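Local structure of 2-hydroxyethylphosphonate dioxygenase (Streptomyces viridochromogenes, 4YAR) at residues 337-343 and 398-404. The protein catalyses the iron-dependent conversion of 2-hydroxyethylphosphonate and O2 to hydroxymethylphosphonate and formate during bialaphos biosynthesis. The protein carries 1 engineered substitution. Sequence-based numbering, arbitrary orientation.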
# COMPACT_ATOMS: atom_id res chain seq x y z
N SER A 337 8.71 -10.13 2.79
CA SER A 337 9.35 -11.25 3.54
C SER A 337 9.76 -12.36 2.56
O SER A 337 9.12 -12.55 1.54
CB SER A 337 8.35 -11.83 4.57
OG SER A 337 7.87 -10.82 5.47
N PHE A 338 10.85 -13.05 2.88
CA PHE A 338 11.20 -14.34 2.23
C PHE A 338 10.59 -15.44 3.09
O PHE A 338 10.76 -15.40 4.32
CB PHE A 338 12.69 -14.56 2.14
CG PHE A 338 13.50 -13.47 1.50
CD1 PHE A 338 13.72 -13.45 0.11
CD2 PHE A 338 14.13 -12.51 2.27
CE1 PHE A 338 14.51 -12.45 -0.46
CE2 PHE A 338 15.02 -11.56 1.69
CZ PHE A 338 15.13 -11.50 0.31
N LEU A 339 9.89 -16.37 2.48
CA LEU A 339 9.29 -17.53 3.18
C LEU A 339 9.78 -18.89 2.63
O LEU A 339 9.62 -19.20 1.47
CB LEU A 339 7.81 -17.53 3.13
CG LEU A 339 7.01 -16.40 3.74
CD1 LEU A 339 5.55 -16.70 3.63
CD2 LEU A 339 7.38 -16.24 5.23
N ARG A 340 10.34 -19.68 3.52
CA ARG A 340 10.65 -21.09 3.24
C ARG A 340 9.50 -22.02 3.68
O ARG A 340 9.07 -21.94 4.82
CB ARG A 340 11.95 -21.40 3.97
CG ARG A 340 12.80 -22.47 3.37
CD ARG A 340 13.90 -22.83 4.34
NE ARG A 340 15.14 -23.10 3.64
CZ ARG A 340 16.21 -23.68 4.20
NH1 ARG A 340 16.20 -24.05 5.48
NH2 ARG A 340 17.31 -23.88 3.46
N VAL A 341 9.00 -22.87 2.77
CA VAL A 341 7.92 -23.79 3.02
C VAL A 341 8.55 -25.21 3.04
O VAL A 341 9.36 -25.52 2.19
CB VAL A 341 6.85 -23.69 1.86
CG1 VAL A 341 5.66 -24.57 2.16
CG2 VAL A 341 6.43 -22.24 1.66
N ASP A 342 8.13 -26.03 3.96
CA ASP A 342 8.70 -27.39 4.07
C ASP A 342 7.77 -28.42 4.70
O ASP A 342 8.08 -28.91 5.77
CB ASP A 342 10.01 -27.32 4.90
CG ASP A 342 9.78 -26.97 6.42
OD1 ASP A 342 8.72 -26.42 6.83
OD2 ASP A 342 10.71 -27.23 7.23
N ALA A 343 6.65 -28.74 4.04
CA ALA A 343 5.74 -29.83 4.49
C ALA A 343 4.54 -30.11 3.52
O ALA A 343 4.09 -29.20 2.81
CB ALA A 343 5.24 -29.56 5.92
N GLY A 398 4.15 -27.97 0.44
CA GLY A 398 5.26 -28.28 -0.49
C GLY A 398 6.61 -27.95 0.10
O GLY A 398 6.74 -27.75 1.30
N THR A 399 7.66 -28.02 -0.74
CA THR A 399 8.99 -27.77 -0.34
C THR A 399 9.56 -26.80 -1.36
O THR A 399 9.72 -27.11 -2.52
CB THR A 399 9.80 -29.09 -0.33
OG1 THR A 399 9.25 -29.91 0.71
CG2 THR A 399 11.28 -28.85 -0.03
N GLY A 400 9.82 -25.60 -0.89
CA GLY A 400 10.11 -24.52 -1.78
C GLY A 400 10.15 -23.21 -1.04
O GLY A 400 10.31 -23.15 0.20
N THR A 401 10.17 -22.17 -1.84
CA THR A 401 10.39 -20.81 -1.37
C THR A 401 9.46 -19.90 -2.11
O THR A 401 9.24 -20.01 -3.34
CB THR A 401 11.84 -20.31 -1.64
OG1 THR A 401 12.75 -21.23 -1.08
CG2 THR A 401 12.12 -18.93 -0.94
N VAL A 402 8.93 -18.95 -1.36
CA VAL A 402 8.08 -17.98 -1.95
C VAL A 402 8.42 -16.61 -1.38
O VAL A 402 8.72 -16.50 -0.18
CB VAL A 402 6.60 -18.38 -1.75
CG1 VAL A 402 6.19 -18.31 -0.29
CG2 VAL A 402 5.68 -17.49 -2.55
N LEU A 403 8.31 -15.58 -2.21
CA LEU A 403 8.45 -14.19 -1.68
C LEU A 403 7.04 -13.65 -1.40
O LEU A 403 6.13 -13.91 -2.18
CB LEU A 403 9.15 -13.32 -2.72
CG LEU A 403 10.55 -13.69 -3.22
CD1 LEU A 403 11.25 -12.57 -3.95
CD2 LEU A 403 11.39 -14.18 -2.09
N LYS A 404 6.88 -13.02 -0.22
CA LYS A 404 5.62 -12.50 0.23
C LYS A 404 5.72 -10.98 0.31
O LYS A 404 6.48 -10.42 1.14
CB LYS A 404 5.25 -13.05 1.58
CG LYS A 404 4.04 -12.37 2.20
CD LYS A 404 3.65 -13.18 3.42
CE LYS A 404 2.42 -12.61 4.09
NZ LYS A 404 1.55 -13.74 4.38
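F338 and L403 run alongside each other off the same face, with CD1 of the F338 ring 3.3 Å from CD2 of L403. They are a non-hydrogen-bonded pair of two antiparallel neighbours in a seven-stranded sheet, part of a cupin-like beta fold. At this end the face they share looks into the protein: F338 packs on V136 and L403 on L138, both in strand 133-140 of the other large sheet, so the pair joins the two sheets. Farther along this face, CG2 of T401 lies 3.5 Å from O of L339, and beyond it the face opens towards solvent at D342 and T399.

The other face is also apolar at its middle. CB of L339 meets CG1 of V402 at 3.9 Å; chi1 of 68° tucks that methyl in between N and C of its own backbone, on the side of L339. V341 has no side chain opposite it in G400. Its CG1, anti to the backbone N (chi1 -176°), reaches past that glycine to 3.5 Å from O of G398. CD1 of L339 lies obliquely against the aliphatic part of K404, 4.0 Å from CD. K404 runs extended as far as CE and then bends at its last torsion, bringing NZ to a salt bridge with D352 and a hydrogen bond with Y358, partners beyond the strand pair.

Four pairs of reciprocal backbone hydrogen bonds, at S337/K404, L339/V402, V341/G400 and A343/G398, hold the register even through the corner at 398-399. G398 has a positive phi of the kind glycine readily takes. Its N-H still points almost straight at O of A343, N to O 2.7 Å, but approaches 33° off the carbonyl plane.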